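Long-range contacts in serine protease (Arthrobacter nicotinovorans, PDB 3WY8), which probably hydrolyses peptide bonds as a secreted serine protease, this chain being its trypsin-like protease domain with keratinolytic activity: residues Val115-Arg121 against Tyr204-Gln210; Leu123-Phe128 against Pro174-Ser180. All blocks are in the same frame, centred on the assembly; numbering follows the deposited sequence.

Contact 1: Val115-Arg121 against Tyr204-Gln210; sequences VQFNAAR and YWGTVIQ
Phe117 lies between Trp205 and Gln210, each meeting its ring in a different way. Gln210 covers one face: its CA sits over the ring, 3.8 Å from the centroid, in a CH-pi contact, and CB comes to 3.6 Å from Phe117 CG. The indole of Trp205 runs nearly parallel to the phenyl ring, the planes 14° apart, yet is slid so far along that the two barely overlap. Ile209 CG2 meets the edge of the Phe117 ring. At the rim of the indole, Gln116 O and Val115 CG1 lie in the ring plane.

Beyond the rings the backbone is tied down. Asn118 N donates to Trp205 O over 2.8 Å, in the carbonyl plane, and a water bridges the same oxygen to Ala119 N. Tyr204, its CG anti to the backbone N (chi1 179°), swings its ring toward 118-119, and its OH donates to Ala119 O at 2.6 Å, in the carbonyl plane and on a lone pair. In the two-barrel trypsin-like fold the loop 115-121, between helix 106-110 and strand 124-129, packs here on the start of the C-terminal helix 207-218, with Gly206 as the N-cap. Asn118 ND2 extends the grip to the first turn, donating to Gln210 OE1 at 3.0 Å from above that amide's carbonyl plane; Gln210 reaches it with its chain extended beyond CG.

Further out, Arg121 NH1 passes obliquely by the Tyr204 ring, 3.8 Å from CD1, while its guanidinium is held by Asn150 OD1 and Ala158 O. Trp205 NE1 bonds Thr93 OG1, which holds the nitrogen edge of the indole, and Tyr213 adds another ring beside Phe117.

Contact 2: Leu123-Phe128 against Pro174-Ser180; sequences LSYKSF and PWFIGNS
Gly178 N gives the shortest bond between the two backbones, 2.8 Å to Ser124 O, with N-H...O at 180°, although the donor stands above the carbonyl plane. Lys126 and Phe176 follow as a hydrogen-bonded pair: N of each donates to O of the other, both at 2.9 Å. Phe128 N to Pro174 O completes the ladder.

On the face that carries Trp175 and Ser127, the edge of Trp175 points at the face of the Tyr125 ring, bringing CE3 to 3.6 Å from Tyr125 CG with the planes 59° apart. Ser127 CB sits over the five-membered ring of the same indole. Asn189 OD1 accepts from Trp175 NE1 and also bonds Ser127 OG, holding both groups in place. On the face of Lys126 and Phe176, the Phe176 ring meets Phe128 CD2 at its edge, 3.6 Å from CE2, the two rings set obliquely with planes at 73°. The extended Lys126 chain lays CD against Asn179 O, at 3.4 Å, and carries NZ on to a salt bridge with Glu5.

Strand 124-128 also bonds to strand 142-150, and 174-177 to 185-188. Strands 124-128 and 174-177 are thus neighbours in the C-terminal beta-barrel of the trypsin-like fold.

The centres of the two contacts are about 14 Å apart, and contact 2 is nested inside the chain loop that contact 1 closes: 115-121 leads into 123-128, then come 174-180 and finally 204-210. Contact 2 pairs two strands of the seven-stranded antiparallel sheet, whereas contact 1 fastens the loop entering that sheet to the start of helix 207-218. They meet in light packing of Gln116 CG on Ile177 CD1, and both reach strand 185-188, where Asn186 bonds to Gln116 O and to Tyr125 OH. Together the contacts tie the C-terminal helix and the loop before strand 124-129 to the sheet of the second half of the protease.

Contact 1: Val115-Arg121 against Tyr204-Gln210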
loop_
_atom_site.group_PDB
_atom_site.type_symbol
_atom_site.label_atom_id
_atom_site.label_comp_id
_atom_site.label_asym_id
_atom_site.label_seq_id
_atom_site.Cartn_x
_atom_site.Cartn_y
_atom_site.Cartn_z
ATOM N N VAL A 115 6.251 -1.524 -11.316
ATOM C CA VAL A 115 5.881 -2.683 -10.499
ATOM C C VAL A 115 6.568 -3.958 -10.975
ATOM O O VAL A 115 6.938 -4.074 -12.147
ATOM C CB VAL A 115 4.338 -2.902 -10.441
ATOM C CG1 VAL A 115 3.673 -1.807 -9.623
ATOM C CG2 VAL A 115 3.725 -2.985 -11.843
ATOM N N GLN A 116 6.744 -4.903 -10.052
ATOM C CA GLN A 116 7.278 -6.224 -10.364
ATOM C C GLN A 116 6.396 -7.306 -9.764
ATOM O O GLN A 116 5.920 -7.176 -8.631
ATOM C CB GLN A 116 8.703 -6.392 -9.825
ATOM C CG GLN A 116 9.757 -5.514 -10.487
ATOM C CD GLN A 116 10.050 -5.889 -11.932
ATOM O OE1 GLN A 116 9.793 -7.017 -12.367
ATOM N NE2 GLN A 116 10.608 -4.942 -12.681
ATOM N N PHE A 117 6.184 -8.368 -10.540
ATOM C CA PHE A 117 5.465 -9.553 -10.080
ATOM C C PHE A 117 6.300 -10.791 -10.364
ATOM O O PHE A 117 7.197 -10.759 -11.215
ATOM C CB PHE A 117 4.095 -9.660 -10.765
ATOM C CG PHE A 117 3.238 -8.446 -10.574
ATOM C CD1 PHE A 117 2.473 -8.295 -9.423
ATOM C CD2 PHE A 117 3.216 -7.439 -11.536
ATOM C CE1 PHE A 117 1.681 -7.154 -9.236
ATOM C CE2 PHE A 117 2.437 -6.302 -11.361
ATOM C CZ PHE A 117 1.671 -6.156 -10.210
ATOM N N ASN A 118 6.013 -11.867 -9.631
ATOM C CA ASN A 118 6.675 -13.160 -9.819
ATOM C C ASN A 118 8.193 -13.067 -9.705
ATOM O O ASN A 118 8.928 -13.716 -10.452
ATOM C CB ASN A 118 6.242 -13.788 -11.149
ATOM C CG ASN A 118 4.755 -13.682 -11.365
ATOM O OD1 ASN A 118 3.968 -14.193 -10.564
ATOM N ND2 ASN A 118 4.354 -12.978 -12.422
ATOM N N ALA A 119 8.644 -12.246 -8.757
ATOM C CA ALA A 119 10.063 -12.052 -8.491
ATOM C C ALA A 119 10.554 -13.059 -7.454
ATOM O O ALA A 119 9.773 -13.851 -6.919
ATOM C CB ALA A 119 10.323 -10.626 -8.021
ATOM N N ALA A 120 11.851 -13.025 -7.180
ATOM C CA ALA A 120 12.455 -13.916 -6.194
ATOM C C ALA A 120 11.953 -13.631 -4.777
ATOM O O ALA A 120 11.572 -12.505 -4.460
ATOM C CB ALA A 120 13.958 -13.781 -6.242
ATOM N N ARG A 121 11.959 -14.668 -3.941
ATOM C CA ARG A 121 11.733 -14.518 -2.502
ATOM C C ARG A 121 13.072 -14.200 -1.848
ATOM O O ARG A 121 14.104 -14.714 -2.269
ATOM C CB ARG A 121 11.170 -15.811 -1.913
ATOM C CG ARG A 121 9.810 -16.214 -2.470
ATOM C CD ARG A 121 9.252 -17.439 -1.756
ATOM N NE ARG A 121 8.921 -17.160 -0.359
ATOM C CZ ARG A 121 7.800 -16.566 0.053
ATOM N NH1 ARG A 121 6.872 -16.179 -0.818
ATOM N NH2 ARG A 121 7.606 -16.355 1.350
ATOM N N TYR A 204 3.403 -11.914 -0.979
ATOM C CA TYR A 204 4.166 -12.175 -2.182
ATOM C C TYR A 204 3.380 -11.682 -3.393
ATOM O O TYR A 204 2.206 -12.020 -3.560
ATOM C CB TYR A 204 4.459 -13.671 -2.322
ATOM C CG TYR A 204 5.222 -13.981 -3.582
ATOM C CD1 TYR A 204 6.591 -13.728 -3.664
ATOM C CD2 TYR A 204 4.572 -14.499 -4.704
ATOM C CE1 TYR A 204 7.299 -13.992 -4.827
ATOM C CE2 TYR A 204 5.273 -14.771 -5.875
ATOM C CZ TYR A 204 6.634 -14.516 -5.926
ATOM O OH TYR A 204 7.329 -14.788 -7.080
ATOM N N TRP A 205 4.022 -10.871 -4.226
ATOM C CA TRP A 205 3.366 -10.363 -5.424
ATOM C C TRP A 205 3.491 -11.358 -6.574
ATOM O O TRP A 205 4.451 -11.327 -7.351
ATOM C CB TRP A 205 3.884 -8.969 -5.783
ATOM C CG TRP A 205 3.102 -7.876 -5.101
ATOM C CD1 TRP A 205 2.342 -7.989 -3.966
ATOM C CD2 TRP A 205 3.003 -6.511 -5.514
ATOM N NE1 TRP A 205 1.772 -6.782 -3.655
ATOM C CE2 TRP A 205 2.166 -5.854 -4.586
ATOM C CE3 TRP A 205 3.543 -5.777 -6.577
ATOM C CZ2 TRP A 205 1.852 -4.493 -4.693
ATOM C CZ3 TRP A 205 3.229 -4.423 -6.684
ATOM C CH2 TRP A 205 2.390 -3.798 -5.749
ATOM N N GLY A 206 2.503 -12.249 -6.652
ATOM C CA GLY A 206 2.494 -13.317 -7.638
ATOM C C GLY A 206 1.435 -13.136 -8.703
ATOM O O GLY A 206 0.987 -12.026 -8.960
ATOM N N THR A 207 1.036 -14.242 -9.327
ATOM C CA THR A 207 0.129 -14.184 -10.475
ATOM C C THR A 207 -1.277 -13.685 -10.136
ATOM O O THR A 207 -1.904 -13.022 -10.958
ATOM C CB THR A 207 0.030 -15.549 -11.185
ATOM O OG1 THR A 207 -0.221 -16.572 -10.213
ATOM C CG2 THR A 207 1.328 -15.854 -11.932
ATOM N N VAL A 208 -1.770 -14.012 -8.942
ATOM C CA VAL A 208 -3.115 -13.589 -8.526
ATOM C C VAL A 208 -3.168 -12.064 -8.374
ATOM O O VAL A 208 -4.045 -11.399 -8.935
ATOM C CB VAL A 208 -3.566 -14.304 -7.229
ATOM C CG1 VAL A 208 -4.891 -13.742 -6.722
ATOM C CG2 VAL A 208 -3.683 -15.822 -7.463
ATOM N N ILE A 209 -2.204 -11.517 -7.636
ATOM C CA ILE A 209 -2.122 -10.072 -7.440
ATOM C C ILE A 209 -1.814 -9.357 -8.770
ATOM O O ILE A 209 -2.363 -8.284 -9.046
ATOM C CB ILE A 209 -1.131 -9.724 -6.293
ATOM C CG1 ILE A 209 -1.717 -10.214 -4.959
ATOM C CG2 ILE A 209 -0.831 -8.228 -6.255
ATOM C CD1 ILE A 209 -0.752 -10.183 -3.756
ATOM N N GLN A 210 -0.972 -9.972 -9.599
ATOM C CA GLN A 210 -0.679 -9.448 -10.934
ATOM C C GLN A 210 -1.948 -9.306 -11.775
ATOM O O GLN A 210 -2.145 -8.292 -12.442
ATOM C CB GLN A 210 0.324 -10.342 -11.661
ATOM C CG GLN A 210 0.723 -9.824 -13.033
ATOM C CD GLN A 210 1.742 -10.708 -13.711
ATOM O OE1 GLN A 210 1.750 -11.922 -13.524
ATOM N NE2 GLN A 210 2.615 -10.098 -14.506
HETATM O O HOH W 1 5.730 -11.291 -14.440
HETATM O O HOH W 2 7.179 -11.053 -6.637
#

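Contact 2: Leu123-Phe128 against Pro174-Ser180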
loop_
_atom_site.group_PDB
_atom_site.type_symbol
_atom_site.label_atom_id
_atom_site.label_comp_id
_atom_site.label_asym_id
_atom_site.label_seq_id
_atom_site.Cartn_x
_atom_site.Cartn_y
_atom_site.Cartn_z
ATOM N N LEU A 123 14.410 -10.975 -1.352
ATOM C CA LEU A 123 15.028 -9.725 -1.785
ATOM C C LEU A 123 15.132 -8.727 -0.632
ATOM O O LEU A 123 14.501 -8.906 0.414
ATOM C CB LEU A 123 14.244 -9.100 -2.946
ATOM C CG LEU A 123 14.209 -9.868 -4.275
ATOM C CD1 LEU A 123 13.244 -9.193 -5.241
ATOM C CD2 LEU A 123 15.598 -9.984 -4.887
ATOM N N SER A 124 15.947 -7.692 -0.825
ATOM C CA SER A 124 16.043 -6.593 0.136
ATOM C C SER A 124 15.091 -5.476 -0.268
ATOM O O SER A 124 14.893 -5.223 -1.459
ATOM C CB SER A 124 17.479 -6.084 0.227
ATOM O OG SER A 124 18.303 -7.081 0.802
ATOM N N TYR A 125 14.510 -4.810 0.728
ATOM C CA TYR A 125 13.452 -3.834 0.495
ATOM C C TYR A 125 13.605 -2.580 1.336
ATOM O O TYR A 125 14.236 -2.599 2.391
ATOM C CB TYR A 125 12.089 -4.438 0.848
ATOM C CG TYR A 125 11.628 -5.537 -0.072
ATOM C CD1 TYR A 125 10.941 -5.235 -1.242
ATOM C CD2 TYR A 125 11.862 -6.876 0.240
ATOM C CE1 TYR A 125 10.504 -6.246 -2.094
ATOM C CE2 TYR A 125 11.434 -7.893 -0.604
ATOM C CZ TYR A 125 10.752 -7.565 -1.765
ATOM O OH TYR A 125 10.325 -8.565 -2.599
ATOM N N LYS A 126 13.008 -1.497 0.853
ATOM C CA LYS A 126 12.725 -0.336 1.685
ATOM C C LYS A 126 11.221 -0.082 1.606
ATOM O O LYS A 126 10.674 0.089 0.517
ATOM C CB LYS A 126 13.527 0.887 1.232
ATOM C CG LYS A 126 13.403 2.081 2.191
ATOM C CD LYS A 126 14.334 3.223 1.807
ATOM C CE LYS A 126 14.206 4.376 2.793
ATOM N NZ LYS A 126 15.196 5.471 2.564
ATOM N N SER A 127 10.566 -0.103 2.763
ATOM C CA SER A 127 9.118 0.072 2.859
ATOM C C SER A 127 8.779 1.436 3.435
ATOM O O SER A 127 9.457 1.920 4.335
ATOM C CB SER A 127 8.507 -1.022 3.734
ATOM O OG SER A 127 7.196 -0.668 4.166
ATOM N N PHE A 128 7.718 2.038 2.912
ATOM C CA PHE A 128 7.281 3.362 3.336
ATOM C C PHE A 128 5.855 3.337 3.852
ATOM O O PHE A 128 5.071 2.480 3.467
ATOM C CB PHE A 128 7.358 4.329 2.159
ATOM C CG PHE A 128 8.757 4.647 1.725
ATOM C CD1 PHE A 128 9.344 5.863 2.078
ATOM C CD2 PHE A 128 9.486 3.747 0.949
ATOM C CE1 PHE A 128 10.642 6.176 1.667
ATOM C CE2 PHE A 128 10.788 4.046 0.538
ATOM C CZ PHE A 128 11.366 5.262 0.902
ATOM N N PRO A 174 4.067 1.149 0.296
ATOM C CA PRO A 174 4.807 0.358 -0.687
ATOM C C PRO A 174 6.124 -0.244 -0.188
ATOM O O PRO A 174 6.855 0.395 0.570
ATOM C CB PRO A 174 5.076 1.365 -1.805
ATOM C CG PRO A 174 5.141 2.699 -1.100
ATOM C CD PRO A 174 4.122 2.597 0.007
ATOM N N TRP A 175 6.403 -1.469 -0.630
ATOM C CA TRP A 175 7.723 -2.079 -0.501
ATOM C C TRP A 175 8.438 -1.918 -1.830
ATOM O O TRP A 175 7.958 -2.412 -2.856
ATOM C CB TRP A 175 7.601 -3.581 -0.224
ATOM C CG TRP A 175 7.197 -3.967 1.159
ATOM C CD1 TRP A 175 6.342 -3.302 1.990
ATOM C CD2 TRP A 175 7.600 -5.147 1.860
ATOM N NE1 TRP A 175 6.205 -3.985 3.175
ATOM C CE2 TRP A 175 6.966 -5.123 3.121
ATOM C CE3 TRP A 175 8.442 -6.224 1.545
ATOM C CZ2 TRP A 175 7.153 -6.131 4.074
ATOM C CZ3 TRP A 175 8.628 -7.228 2.491
ATOM C CH2 TRP A 175 7.983 -7.175 3.739
ATOM N N PHE A 176 9.585 -1.245 -1.816
ATOM C CA PHE A 176 10.403 -1.131 -3.024
ATOM C C PHE A 176 11.588 -2.068 -2.932
ATOM O O PHE A 176 12.258 -2.119 -1.899
ATOM C CB PHE A 176 10.901 0.305 -3.221
ATOM C CG PHE A 176 9.798 1.314 -3.360
ATOM C CD1 PHE A 176 9.120 1.456 -4.564
ATOM C CD2 PHE A 176 9.434 2.116 -2.283
ATOM C CE1 PHE A 176 8.085 2.388 -4.696
ATOM C CE2 PHE A 176 8.407 3.045 -2.404
ATOM C CZ PHE A 176 7.729 3.183 -3.609
ATOM N N ILE A 177 11.839 -2.826 -3.999
ATOM C CA ILE A 177 13.051 -3.649 -4.067
ATOM C C ILE A 177 14.252 -2.714 -4.034
ATOM O O ILE A 177 14.311 -1.755 -4.801
ATOM C CB ILE A 177 13.123 -4.498 -5.353
ATOM C CG1 ILE A 177 11.915 -5.434 -5.454
ATOM C CG2 ILE A 177 14.433 -5.299 -5.391
ATOM C CD1 ILE A 177 11.725 -6.055 -6.844
ATOM N N GLY A 178 15.200 -2.992 -3.143
ATOM C CA GLY A 178 16.394 -2.159 -3.026
ATOM C C GLY A 178 16.331 -1.211 -1.848
ATOM O O GLY A 178 15.757 -1.544 -0.807
ATOM N N ASN A 179 16.914 -0.024 -2.018
ATOM C CA ASN A 179 17.080 0.926 -0.913
ATOM C C ASN A 179 16.533 2.330 -1.167
ATOM O O ASN A 179 16.901 3.280 -0.467
ATOM C CB ASN A 179 18.561 1.009 -0.512
ATOM C CG ASN A 179 19.455 1.546 -1.629
ATOM O OD1 ASN A 179 18.984 1.926 -2.709
ATOM N ND2 ASN A 179 20.760 1.582 -1.365
ATOM N N SER A 180 15.656 2.461 -2.160
ATOM C CA SER A 180 15.164 3.774 -2.579
ATOM C C SER A 180 13.678 3.775 -2.925
ATOM O O SER A 180 13.145 2.781 -3.411
ATOM C CB SER A 180 15.970 4.281 -3.782
ATOM O OG SER A 180 15.425 5.490 -4.281
HETATM O O HOH W 3 17.133 -2.207 1.628
HETATM O O HOH W 4 17.755 4.404 2.648
#